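Local coordinates for Ice-binding protein (Flavobacteriaceae bacterium, PDB 5UYT) that probably binds to ice crystals and restrains their growth, serving as an antifreeze protein in an Antarctic bacterium, at residues Thr16-Val21 against Ser187-Ile192; Val118-Ile123 against Asn145-Val150; Ser129-Gln134 against Asp155-Thr160; Leu277-Ala282 against Arg401-Ser406; Ala299-Asn304 against Gly322-Asp327. All coordinates share one frame; numbering follows the deposited sequence.

Interaction 1 of 5, residues Thr16-Val21 against Ser187-Ile192; sequences TTAGAV and STTGAI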
# COMPACT_ATOMS: atom_id res chain seq x y z
N THR A 16 7.62 12.34 14.69
CA THR A 16 8.25 13.05 15.81
C THR A 16 7.45 14.29 16.20
O THR A 16 6.91 15.00 15.34
CB THR A 16 9.74 13.40 15.57
OG1 THR A 16 10.25 14.04 16.75
CG2 THR A 16 9.96 14.35 14.38
N THR A 17 7.36 14.51 17.50
CA THR A 17 6.73 15.70 18.03
C THR A 17 7.55 16.95 17.67
O THR A 17 7.00 18.05 17.50
CB THR A 17 6.54 15.51 19.55
OG1 THR A 17 5.51 14.52 19.73
CG2 THR A 17 6.16 16.82 20.28
N ALA A 18 8.86 16.79 17.53
CA ALA A 18 9.72 17.92 17.19
C ALA A 18 11.02 17.45 16.57
O ALA A 18 11.80 16.74 17.20
CB ALA A 18 9.99 18.78 18.42
N GLY A 19 11.25 17.85 15.32
CA GLY A 19 12.51 17.56 14.65
C GLY A 19 12.33 17.22 13.19
O GLY A 19 11.21 17.09 12.71
N ALA A 20 13.44 17.07 12.49
CA ALA A 20 13.41 16.72 11.07
C ALA A 20 13.15 15.24 10.87
O ALA A 20 13.56 14.41 11.68
CB ALA A 20 14.72 17.12 10.41
N VAL A 21 12.45 14.92 9.78
CA VAL A 21 12.22 13.54 9.36
C VAL A 21 12.74 13.43 7.92
O VAL A 21 12.25 14.12 7.02
CB VAL A 21 10.73 13.20 9.46
CG1 VAL A 21 10.45 11.79 8.92
CG2 VAL A 21 10.24 13.33 10.89
N SER A 187 9.02 9.52 18.16
CA SER A 187 9.82 10.31 19.12
C SER A 187 9.01 11.43 19.77
O SER A 187 8.28 12.16 19.09
CB SER A 187 11.06 10.91 18.45
OG SER A 187 11.75 11.80 19.36
N THR A 188 9.18 11.60 21.09
CA THR A 188 8.52 12.69 21.84
C THR A 188 9.21 14.04 21.64
O THR A 188 8.67 15.06 22.04
CB THR A 188 8.48 12.41 23.36
OG1 THR A 188 9.82 12.21 23.82
CG2 THR A 188 7.67 11.16 23.65
N THR A 189 10.43 14.01 21.09
CA THR A 189 11.11 15.11 20.37
C THR A 189 12.50 14.58 20.03
O THR A 189 13.15 13.93 20.89
CB THR A 189 11.15 16.58 21.02
OG1 THR A 189 12.49 16.97 21.33
CG2 THR A 189 10.23 16.81 22.18
N GLY A 190 12.93 14.83 18.80
CA GLY A 190 14.17 14.31 18.23
C GLY A 190 13.98 13.99 16.76
O GLY A 190 12.87 13.66 16.32
N ALA A 191 15.07 14.04 15.98
CA ALA A 191 15.00 13.76 14.53
C ALA A 191 14.73 12.28 14.23
O ALA A 191 15.01 11.40 15.06
CB ALA A 191 16.27 14.22 13.85
N ILE A 192 14.17 12.00 13.05
CA ILE A 192 14.06 10.62 12.57
C ILE A 192 14.79 10.55 11.23
O ILE A 192 14.48 11.30 10.32
CB ILE A 192 12.58 10.17 12.42
CG1 ILE A 192 11.89 10.19 13.79
CG2 ILE A 192 12.51 8.79 11.75
CD1 ILE A 192 10.38 10.01 13.77
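T16 OG1 is gripped by two groups. It donates to G190 O across the contact, 2.7 Å away, and within its own loop it accepts the amide of A18, with N and OG1 3.2 Å apart. The second bond makes an ST turn, turning the chain where strand 12-16 ends. The hydroxyl lies on the far side of CB from the T16 backbone N (chi1 -177°), a position from which it can serve both partners. Around it the two loops lie one on the other, joined by nearly straight backbone bonds: T17 N to S187 O (3.0 Å), G190 N to A18 O (2.7 Å) and I192 N to A20 O (2.8 Å). A18, a small residue, suits this close stacking, its CB resting 3.6 Å from T189 CB. The backbone angles of G19 and G190 call for glycine, and a CB on G19 would also collide with G190. I192 CD1 packs 3.9 Å from T16 CB; T17 also touches A61 and L64 of helix 55-73. S187 OG is taken up by A171 O. With a valine in place of T16, G190 O would probably lose a donor and A18 N its acceptor, leaving the turn less firmly set. Backbone bonds and the T16 hydroxyl thus together join two coils of the beta-solenoid, the hydroxyl linking a turn in one loop to a carbonyl of the other.

Interaction 2 of 5, residues Val118-Ile123 against Asn145-Val150; sequences VFIFKI and NVFWKV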
# COMPACT_ATOMS: atom_id res chain seq x y z
N VAL A 118 1.13 -8.79 25.93
CA VAL A 118 1.76 -7.49 25.78
C VAL A 118 3.23 -7.58 26.22
O VAL A 118 3.55 -8.14 27.28
CB VAL A 118 1.03 -6.45 26.67
CG1 VAL A 118 1.75 -5.12 26.67
CG2 VAL A 118 -0.42 -6.28 26.21
N PHE A 119 4.12 -7.00 25.42
CA PHE A 119 5.56 -7.00 25.68
C PHE A 119 5.99 -5.54 25.76
O PHE A 119 5.92 -4.83 24.77
CB PHE A 119 6.29 -7.71 24.52
CG PHE A 119 5.82 -9.13 24.28
CD1 PHE A 119 6.56 -10.21 24.76
CD2 PHE A 119 4.66 -9.38 23.53
CE1 PHE A 119 6.13 -11.52 24.54
CE2 PHE A 119 4.23 -10.69 23.30
CZ PHE A 119 4.97 -11.76 23.81
N ILE A 120 6.38 -5.06 26.94
CA ILE A 120 6.85 -3.68 27.09
C ILE A 120 8.31 -3.71 27.58
O ILE A 120 8.64 -4.40 28.56
CB ILE A 120 5.97 -2.86 28.09
CG1 ILE A 120 4.55 -2.65 27.54
CG2 ILE A 120 6.63 -1.52 28.47
CD1 ILE A 120 3.53 -2.22 28.59
N PHE A 121 9.18 -2.99 26.88
CA PHE A 121 10.58 -2.90 27.25
C PHE A 121 10.88 -1.49 27.71
O PHE A 121 10.69 -0.52 26.97
CB PHE A 121 11.46 -3.30 26.07
CG PHE A 121 11.26 -4.73 25.67
CD1 PHE A 121 12.00 -5.73 26.28
CD2 PHE A 121 10.33 -5.07 24.68
CE1 PHE A 121 11.82 -7.06 25.91
CE2 PHE A 121 10.15 -6.40 24.30
CZ PHE A 121 10.89 -7.40 24.94
N LYS A 122 11.30 -1.38 28.97
CA LYS A 122 11.68 -0.10 29.56
C LYS A 122 13.20 0.02 29.50
O LYS A 122 13.92 -0.57 30.30
CB LYS A 122 11.15 -0.01 30.99
CG LYS A 122 9.63 -0.09 31.02
CD LYS A 122 9.08 -0.05 32.44
CE LYS A 122 8.78 1.36 32.91
NZ LYS A 122 8.30 1.32 34.32
N ILE A 123 13.68 0.78 28.52
CA ILE A 123 15.12 0.92 28.30
C ILE A 123 15.62 2.26 28.85
O ILE A 123 15.35 3.31 28.26
CB ILE A 123 15.50 0.80 26.80
CG1 ILE A 123 14.87 -0.44 26.09
CG2 ILE A 123 17.02 0.89 26.63
CD1 ILE A 123 15.12 -1.78 26.79
N ASN A 145 1.17 -5.13 19.93
CA ASN A 145 1.29 -5.30 21.39
C ASN A 145 2.73 -5.27 21.93
O ASN A 145 2.98 -5.56 23.11
CB ASN A 145 0.60 -6.60 21.80
CG ASN A 145 -0.92 -6.47 21.89
OD1 ASN A 145 -1.44 -5.48 22.40
ND2 ASN A 145 -1.63 -7.50 21.44
N VAL A 146 3.68 -4.92 21.07
CA VAL A 146 5.09 -4.73 21.49
C VAL A 146 5.45 -3.24 21.56
O VAL A 146 5.17 -2.47 20.63
CB VAL A 146 6.07 -5.48 20.55
CG1 VAL A 146 7.50 -5.23 20.98
CG2 VAL A 146 5.72 -6.97 20.51
N PHE A 147 6.07 -2.84 22.68
CA PHE A 147 6.45 -1.44 22.89
C PHE A 147 7.87 -1.38 23.42
O PHE A 147 8.27 -2.20 24.28
CB PHE A 147 5.53 -0.79 23.95
CG PHE A 147 4.07 -0.75 23.55
CD1 PHE A 147 3.52 0.41 23.02
CD2 PHE A 147 3.24 -1.86 23.72
CE1 PHE A 147 2.17 0.46 22.64
CE2 PHE A 147 1.90 -1.82 23.36
CZ PHE A 147 1.36 -0.66 22.82
N TRP A 148 8.61 -0.37 22.96
CA TRP A 148 9.95 -0.07 23.49
C TRP A 148 9.95 1.38 23.96
O TRP A 148 9.79 2.29 23.15
CB TRP A 148 11.03 -0.28 22.40
CG TRP A 148 10.97 -1.64 21.72
CD1 TRP A 148 10.14 -2.01 20.69
CD2 TRP A 148 11.83 -2.77 21.96
NE1 TRP A 148 10.39 -3.31 20.32
CE2 TRP A 148 11.43 -3.80 21.06
CE3 TRP A 148 12.90 -3.01 22.84
CZ2 TRP A 148 12.05 -5.06 21.02
CZ3 TRP A 148 13.52 -4.26 22.81
CH2 TRP A 148 13.09 -5.28 21.91
N LYS A 149 10.06 1.58 25.28
CA LYS A 149 10.15 2.93 25.83
C LYS A 149 11.62 3.25 26.07
O LYS A 149 12.20 2.81 27.08
CB LYS A 149 9.36 3.02 27.13
CG LYS A 149 9.34 4.41 27.75
CD LYS A 149 9.07 4.37 29.25
CE LYS A 149 10.19 3.68 30.05
NZ LYS A 149 11.60 4.06 29.68
N VAL A 150 12.21 4.02 25.16
CA VAL A 150 13.67 4.20 25.13
C VAL A 150 14.10 5.60 25.57
O VAL A 150 13.77 6.60 24.91
CB VAL A 150 14.27 3.89 23.73
CG1 VAL A 150 15.81 3.88 23.81
CG2 VAL A 150 13.76 2.55 23.19
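F121 and W148 form an offset stack, the phenyl centroid 4.2 Å from that of the indole six-membered ring and the planes 14° apart. W148 CZ3 lies over one face of F121, towards its rim, while F147 O and V146 CG1 sit at the phenyl edge. Both side chains leave their strands with CG beside the backbone N (chi1 -63° at F121, -52° at W148), which keeps them side by side, and W148 NE1 is bonded to K163 O. N145 O lies at the edge of the F119 ring, whose CD2 is 4.0 Å from V146 CG2. On the other face of the strands, I120 CG1 meets F147 CD2 at 4.1 Å, and both residues touch L71 of helix 55-73. The long K149 chain curls so that CE packs 3.9 Å from K122 CB; its ammonium goes to E151 and Q124, whereas K122 NZ turns away to A74 O and N72 O. Five backbone bonds, from F119 N to N145 O through I123 N to K149 O, keep the strand axes 4.7 Å apart. Parallel strands in register on successive coils, with side chains stacking on their neighbours as F121 does on W148, are characteristic of the right-handed beta-helix.

Interaction 3 of 5, residues Ser129-Gln134 against Asp155-Thr160; sequences SAANTQ and DLATNT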
# COMPACT_ATOMS: atom_id res chain seq x y z
N SER A 129 21.12 -1.82 17.84
CA SER A 129 21.20 -3.22 17.42
C SER A 129 22.47 -3.42 16.60
O SER A 129 23.02 -2.45 16.03
CB SER A 129 19.98 -3.62 16.58
OG SER A 129 19.96 -2.89 15.34
N ALA A 130 22.92 -4.67 16.54
CA ALA A 130 23.99 -5.11 15.65
C ALA A 130 23.41 -5.40 14.27
O ALA A 130 22.20 -5.67 14.16
CB ALA A 130 24.67 -6.35 16.22
N ALA A 131 24.23 -5.34 13.23
CA ALA A 131 23.74 -5.65 11.87
C ALA A 131 23.10 -7.03 11.89
O ALA A 131 23.61 -7.95 12.56
CB ALA A 131 24.88 -5.58 10.86
N ASN A 132 21.97 -7.14 11.18
CA ASN A 132 21.28 -8.44 10.92
C ASN A 132 20.56 -9.00 12.12
O ASN A 132 20.13 -10.15 12.09
CB ASN A 132 22.26 -9.50 10.39
CG ASN A 132 23.10 -8.99 9.24
OD1 ASN A 132 22.57 -8.50 8.25
ND2 ASN A 132 24.41 -9.08 9.38
N THR A 133 20.40 -8.19 13.17
CA THR A 133 19.56 -8.54 14.31
C THR A 133 18.15 -8.84 13.83
O THR A 133 17.63 -8.13 12.96
CB THR A 133 19.48 -7.36 15.28
OG1 THR A 133 20.79 -7.10 15.81
CG2 THR A 133 18.48 -7.62 16.44
N GLN A 134 17.50 -9.84 14.43
CA GLN A 134 16.09 -10.12 14.09
C GLN A 134 15.21 -10.32 15.31
O GLN A 134 15.45 -11.22 16.13
CB GLN A 134 16.00 -11.33 13.19
CG GLN A 134 16.63 -11.07 11.83
CD GLN A 134 16.27 -12.12 10.82
OE1 GLN A 134 16.99 -12.32 9.85
NE2 GLN A 134 15.14 -12.78 11.02
N ASP A 155 19.17 3.43 17.58
CA ASP A 155 19.95 3.26 16.34
C ASP A 155 19.94 1.79 15.93
O ASP A 155 20.56 0.94 16.59
CB ASP A 155 21.39 3.76 16.51
CG ASP A 155 22.09 3.98 15.17
OD1 ASP A 155 22.15 3.01 14.38
OD2 ASP A 155 22.60 5.09 14.92
N LEU A 156 19.21 1.49 14.86
CA LEU A 156 19.12 0.12 14.39
C LEU A 156 20.02 -0.09 13.19
O LEU A 156 19.89 0.61 12.18
CB LEU A 156 17.65 -0.27 14.09
CG LEU A 156 16.71 -0.03 15.29
CD1 LEU A 156 15.35 -0.61 14.96
CD2 LEU A 156 17.24 -0.66 16.57
N ALA A 157 20.93 -1.08 13.32
CA ALA A 157 21.96 -1.36 12.34
C ALA A 157 21.40 -1.96 11.08
O ALA A 157 20.24 -2.41 11.05
CB ALA A 157 23.00 -2.30 12.92
N THR A 158 22.23 -1.98 10.03
CA THR A 158 21.81 -2.47 8.72
C THR A 158 21.08 -3.81 8.80
O THR A 158 21.49 -4.75 9.50
CB THR A 158 23.00 -2.61 7.78
OG1 THR A 158 23.93 -3.52 8.37
CG2 THR A 158 23.71 -1.28 7.61
N ASN A 159 19.99 -3.89 8.03
CA ASN A 159 19.17 -5.12 7.93
C ASN A 159 18.56 -5.63 9.25
O ASN A 159 18.23 -6.81 9.36
CB ASN A 159 19.94 -6.24 7.21
CG ASN A 159 20.36 -5.83 5.81
OD1 ASN A 159 19.60 -5.22 5.07
ND2 ASN A 159 21.60 -6.10 5.47
N THR A 160 18.37 -4.74 10.23
CA THR A 160 17.69 -5.15 11.47
C THR A 160 16.21 -5.41 11.21
O THR A 160 15.52 -4.54 10.65
CB THR A 160 17.86 -4.11 12.60
OG1 THR A 160 19.24 -4.09 12.98
CG2 THR A 160 17.00 -4.46 13.84
O HOH W 1 23.26 0.52 15.73
O HOH W 2 23.55 -5.92 7.30
O HOH W 3 18.14 -9.33 8.77
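Two type II turns, A130 to T133 and A157 to T160, lie one above the other, joined by backbone bonds from S129 N to D155 O (3.1 Å) and from N132 N to T158 O (3.0 Å). Between them runs a relay of hydroxyls. S129 OG accepts the amide of A157 at 2.9 Å from its N and donates to T160 OG1 at 2.7 Å, which in turn donates to A157 O, 2.7 Å away and from above the carbonyl plane. S129 holds its OG between the backbone N and carbonyl carbon (chi1 65°), pointing it into the neighbouring turn. T133 OG1 repeats the closing bond within its own turn, reaching A130 O at 2.6 Å. With an alanine in place of T160, S129 OG would probably be left without its acceptor and A157 O would keep just the amide of the turn. A131 and A157 are small enough for their CB atoms to meet at 4.3 Å. N132 and N159 occupy the positive-phi corners, which asparagine tolerates well; their side chains run alongside each other, the amide planes 17° apart. One water donates to N132 OD1 and also hydrogen-bonds T158 OG1, with a weak bond from N159 ND2. Matching turns with like residues in step, threonine over threonine and asparagine over asparagine, are characteristic of the stacked coils of a beta-solenoid.

Interaction 4 of 5, residues Leu277-Ala282 against Arg401-Ser406; sequences LDLNNA and RVLSTS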
# COMPACT_ATOMS: atom_id res chain seq x y z
N LEU A 277 -22.78 4.29 -22.26
CA LEU A 277 -23.46 5.10 -21.22
C LEU A 277 -22.96 4.68 -19.84
O LEU A 277 -22.63 5.51 -18.98
CB LEU A 277 -24.99 4.95 -21.32
CG LEU A 277 -25.62 5.58 -22.57
CD1 LEU A 277 -27.13 5.30 -22.64
CD2 LEU A 277 -25.42 7.10 -22.62
N ASP A 278 -22.89 3.38 -19.63
CA ASP A 278 -22.50 2.85 -18.34
C ASP A 278 -21.03 3.11 -18.03
O ASP A 278 -20.68 3.37 -16.88
CB ASP A 278 -22.82 1.37 -18.26
CG ASP A 278 -24.31 1.12 -18.15
OD1 ASP A 278 -25.03 2.08 -17.84
OD2 ASP A 278 -24.75 -0.02 -18.36
N LEU A 279 -20.20 3.08 -19.06
CA LEU A 279 -18.78 3.44 -18.90
C LEU A 279 -18.63 4.90 -18.47
O LEU A 279 -17.88 5.19 -17.54
CB LEU A 279 -17.99 3.21 -20.20
CG LEU A 279 -16.50 3.55 -20.16
CD1 LEU A 279 -15.79 2.64 -19.16
CD2 LEU A 279 -15.91 3.29 -21.55
N ASN A 280 -19.35 5.82 -19.12
CA ASN A 280 -19.28 7.22 -18.70
C ASN A 280 -19.75 7.40 -17.27
O ASN A 280 -19.15 8.19 -16.51
CB ASN A 280 -20.14 8.13 -19.61
CG ASN A 280 -19.57 8.24 -21.00
OD1 ASN A 280 -18.46 7.78 -21.27
ND2 ASN A 280 -20.34 8.81 -21.91
N ASN A 281 -20.81 6.70 -16.88
CA ASN A 281 -21.31 6.82 -15.50
C ASN A 281 -20.25 6.36 -14.49
O ASN A 281 -20.02 7.04 -13.47
CB ASN A 281 -22.60 6.04 -15.27
CG ASN A 281 -23.79 6.58 -16.06
OD1 ASN A 281 -23.89 7.77 -16.36
ND2 ASN A 281 -24.73 5.68 -16.36
N ALA A 282 -19.60 5.23 -14.78
CA ALA A 282 -18.57 4.68 -13.89
C ALA A 282 -17.36 5.63 -13.80
O ALA A 282 -16.81 5.85 -12.71
CB ALA A 282 -18.13 3.29 -14.36
N ARG A 401 -10.49 -5.62 -16.97
CA ARG A 401 -10.94 -5.08 -18.25
C ARG A 401 -10.19 -3.82 -18.58
O ARG A 401 -9.70 -3.15 -17.70
CB ARG A 401 -12.47 -4.85 -18.33
CG ARG A 401 -13.10 -4.21 -17.12
CD ARG A 401 -14.65 -4.27 -17.19
NE ARG A 401 -15.27 -5.58 -16.91
CZ ARG A 401 -15.32 -6.17 -15.71
NH1 ARG A 401 -14.76 -5.61 -14.60
NH2 ARG A 401 -15.95 -7.34 -15.58
N VAL A 402 -10.12 -3.50 -19.87
CA VAL A 402 -9.53 -2.22 -20.27
C VAL A 402 -10.55 -1.49 -21.14
O VAL A 402 -10.99 -2.02 -22.16
CB VAL A 402 -8.26 -2.46 -21.08
CG1 VAL A 402 -7.74 -1.13 -21.57
CG2 VAL A 402 -7.20 -3.16 -20.20
N LEU A 403 -10.96 -0.30 -20.69
CA LEU A 403 -12.08 0.43 -21.24
C LEU A 403 -11.58 1.85 -21.51
O LEU A 403 -10.72 2.31 -20.79
CB LEU A 403 -13.25 0.49 -20.23
CG LEU A 403 -13.52 -0.85 -19.50
CD1 LEU A 403 -14.54 -0.62 -18.41
CD2 LEU A 403 -14.13 -1.83 -20.49
N SER A 404 -12.10 2.50 -22.54
CA SER A 404 -11.84 3.93 -22.70
C SER A 404 -13.11 4.60 -23.12
O SER A 404 -13.82 4.09 -24.01
CB SER A 404 -10.77 4.26 -23.76
OG SER A 404 -10.62 5.70 -23.81
N THR A 405 -13.38 5.74 -22.51
CA THR A 405 -14.55 6.52 -22.88
C THR A 405 -14.43 7.04 -24.29
O THR A 405 -15.45 7.27 -24.99
CB THR A 405 -14.72 7.73 -21.95
OG1 THR A 405 -13.59 8.59 -22.11
CG2 THR A 405 -14.88 7.29 -20.53
N SER A 406 -13.20 7.31 -24.69
CA SER A 406 -12.95 7.90 -25.98
C SER A 406 -11.51 7.66 -26.39
O SER A 406 -10.57 7.99 -25.67
CB SER A 406 -13.25 9.40 -25.98
OG SER A 406 -13.11 9.85 -27.30
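Helix 270-288, which lies against the body of the second ice-binding-like domain, packs L279 onto the end of strand 397-404, at L403 and S404, and onto T405 just beyond it. L279 carries most of the helix side of the contact, and its two methyl groups divide the work. CD1 presses on L403, 3.5 Å from CB, a tighter carbon pair than usual, and 3.6 Å from the CD1 of that residue. CD2 lies over the peptide link instead, 3.3 Å from S404 O. The first torsion places the L279 CG opposite the backbone N (chi1 180°), sending the branched end out from the helix towards the strand. A leucine suits this place because the fork lets one side chain cover both a neighbouring leucine and a stretch of main chain. In the architecture of this family, a right-handed beta-helix flanked by a long alpha helix, such residues form the apolar seam between the two elements; here F227 and I384, from adjoining strands, touch both leucines and widen the seam. Towards solvent its character changes. T405 CG2 stands 4.1 Å from L279 CG, the two side chains crossing at about a right angle, and N280 OD1 comes within 3.7 Å of the same methyl. T405 thus offers its methyl to the helix, while its hydroxyl bonds N386. At the end of the strand, S404 OG accepts the amide of S406, with N and OG 3.2 Å apart, in an ST turn.

Interaction 5 of 5, residues Ala299-Asn304 against Gly322-Asp327; sequences AAFGQN and GKVTLD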
# COMPACT_ATOMS: atom_id res chain seq x y z
N ALA A 299 5.88 9.42 -11.53
CA ALA A 299 6.93 8.90 -12.43
C ALA A 299 7.65 7.69 -11.84
O ALA A 299 8.26 6.92 -12.58
CB ALA A 299 7.95 10.00 -12.75
N ALA A 300 7.53 7.51 -10.52
CA ALA A 300 8.28 6.46 -9.79
C ALA A 300 7.36 5.33 -9.27
O ALA A 300 7.77 4.51 -8.44
CB ALA A 300 9.06 7.12 -8.64
N PHE A 301 6.13 5.27 -9.77
CA PHE A 301 5.13 4.27 -9.32
C PHE A 301 5.63 2.85 -9.63
O PHE A 301 6.31 2.62 -10.62
CB PHE A 301 3.80 4.58 -10.07
CG PHE A 301 2.62 3.77 -9.64
CD1 PHE A 301 2.06 3.90 -8.34
CD2 PHE A 301 1.99 2.91 -10.55
CE1 PHE A 301 0.91 3.14 -8.00
CE2 PHE A 301 0.85 2.18 -10.22
CZ PHE A 301 0.32 2.28 -8.94
N GLY A 302 5.27 1.90 -8.77
CA GLY A 302 5.81 0.54 -8.88
C GLY A 302 6.98 0.39 -7.93
O GLY A 302 6.94 0.84 -6.78
N GLN A 303 8.03 -0.26 -8.41
CA GLN A 303 9.24 -0.48 -7.62
C GLN A 303 8.91 -1.12 -6.29
O GLN A 303 9.48 -0.74 -5.25
CB GLN A 303 10.00 0.83 -7.39
CG GLN A 303 10.39 1.55 -8.67
CD GLN A 303 11.31 2.70 -8.34
OE1 GLN A 303 12.49 2.49 -8.12
NE2 GLN A 303 10.77 3.89 -8.22
N ASN A 304 7.98 -2.08 -6.32
CA ASN A 304 7.58 -2.86 -5.15
C ASN A 304 6.80 -2.06 -4.10
O ASN A 304 6.77 -2.42 -2.91
CB ASN A 304 8.81 -3.60 -4.57
CG ASN A 304 9.64 -4.25 -5.66
OD1 ASN A 304 10.82 -3.95 -5.83
ND2 ASN A 304 9.03 -5.10 -6.42
N GLY A 322 7.89 -2.10 -13.00
CA GLY A 322 7.95 -3.30 -12.19
C GLY A 322 6.62 -3.50 -11.49
O GLY A 322 5.56 -3.36 -12.10
N LYS A 323 6.70 -3.81 -10.20
CA LYS A 323 5.53 -4.31 -9.48
C LYS A 323 4.90 -3.30 -8.53
O LYS A 323 5.61 -2.60 -7.79
CB LYS A 323 5.97 -5.52 -8.64
CG LYS A 323 4.81 -6.14 -7.83
CD LYS A 323 5.12 -7.47 -7.16
CE LYS A 323 6.26 -7.38 -6.18
NZ LYS A 323 6.44 -8.68 -5.44
N VAL A 324 3.57 -3.28 -8.54
CA VAL A 324 2.78 -2.69 -7.45
C VAL A 324 1.91 -3.81 -6.87
O VAL A 324 1.34 -4.60 -7.62
CB VAL A 324 1.95 -1.46 -7.92
CG1 VAL A 324 0.92 -1.84 -9.00
CG2 VAL A 324 1.29 -0.75 -6.74
N THR A 325 1.80 -3.85 -5.53
CA THR A 325 0.99 -4.85 -4.85
C THR A 325 -0.15 -4.19 -4.11
O THR A 325 0.02 -3.09 -3.51
CB THR A 325 1.87 -5.62 -3.85
OG1 THR A 325 2.92 -6.30 -4.56
CG2 THR A 325 1.02 -6.64 -3.04
N LEU A 326 -1.33 -4.83 -4.20
CA LEU A 326 -2.53 -4.37 -3.51
C LEU A 326 -2.85 -5.35 -2.39
O LEU A 326 -3.07 -6.53 -2.62
CB LEU A 326 -3.70 -4.23 -4.52
CG LEU A 326 -3.28 -3.35 -5.73
CD1 LEU A 326 -4.45 -3.37 -6.72
CD2 LEU A 326 -2.95 -1.90 -5.29
N ASP A 327 -2.87 -4.84 -1.15
CA ASP A 327 -2.91 -5.67 0.05
C ASP A 327 -4.24 -5.38 0.73
O ASP A 327 -4.44 -4.28 1.28
CB ASP A 327 -1.72 -5.25 0.96
CG ASP A 327 -1.70 -5.93 2.31
OD1 ASP A 327 -2.58 -6.76 2.62
OD2 ASP A 327 -0.76 -5.60 3.11
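The polar link between the two segments is a single backbone bond from N304 N to K323 O, 2.8 Å long. The donor lies in the carbonyl plane, but the bond is bent, 135° at the hydrogen. G302 CA adds a CA-H...O contact to the same oxygen at 3.3 Å. A second hydrogen bond shapes the loop from within: Q303 NE2 reaches back to A300 O at 3.1 Å, almost straight and in the plane of its own amide. The apolar part lies inward. F301 holds its ring on the far side of CB from the backbone N (chi1 -173°), and the outer end of the ring, CZ, meets V324 CG2 at 3.9 Å; V324 has two conformers, so the exact fit is uncertain. T318, L320 and W365 also touch F301, a large flat residue well suited to this buried place. On the outer side, N304 ND2 rests 3.6 Å from K323 CE where the lysine chain bends. Backbone angles account for G302, where a CB would jam against the preceding carbonyl O, and suit N304, whose positive phi asparagine accepts readily. The loop leads into strand 305-307, which lies beside strand 323-327 and, beyond it, 351-355. An aromatic tucked inside while polar chains line the outside is typical of a beta-solenoid wall, here in the second ice-binding-like domain.

Interactions 1 to 3 belong to the first ice-binding-like domain, interactions 4 and 5 to the second. Interaction 2 is buried, a full parallel strand ladder with aromatic stacking; interaction 4 is buried too, but joins helix to strand through leucine packing. Interactions 1 and 3 stack corner loops nearer the surface, where threonine and serine hydroxyls and, in interaction 3, waters complete the bonding. Interaction 5 mixes both characters, phenylalanine inside and asparagine with lysine outside. Interactions 2 and 3 are joined in sequence, strands 146-150 and 154-156 following each other, while interactions 1 and 2 both touch helix 55-73. Interactions 1 and 4 lie on opposite sides of the chain's centre, their own centres about 47 Å apart.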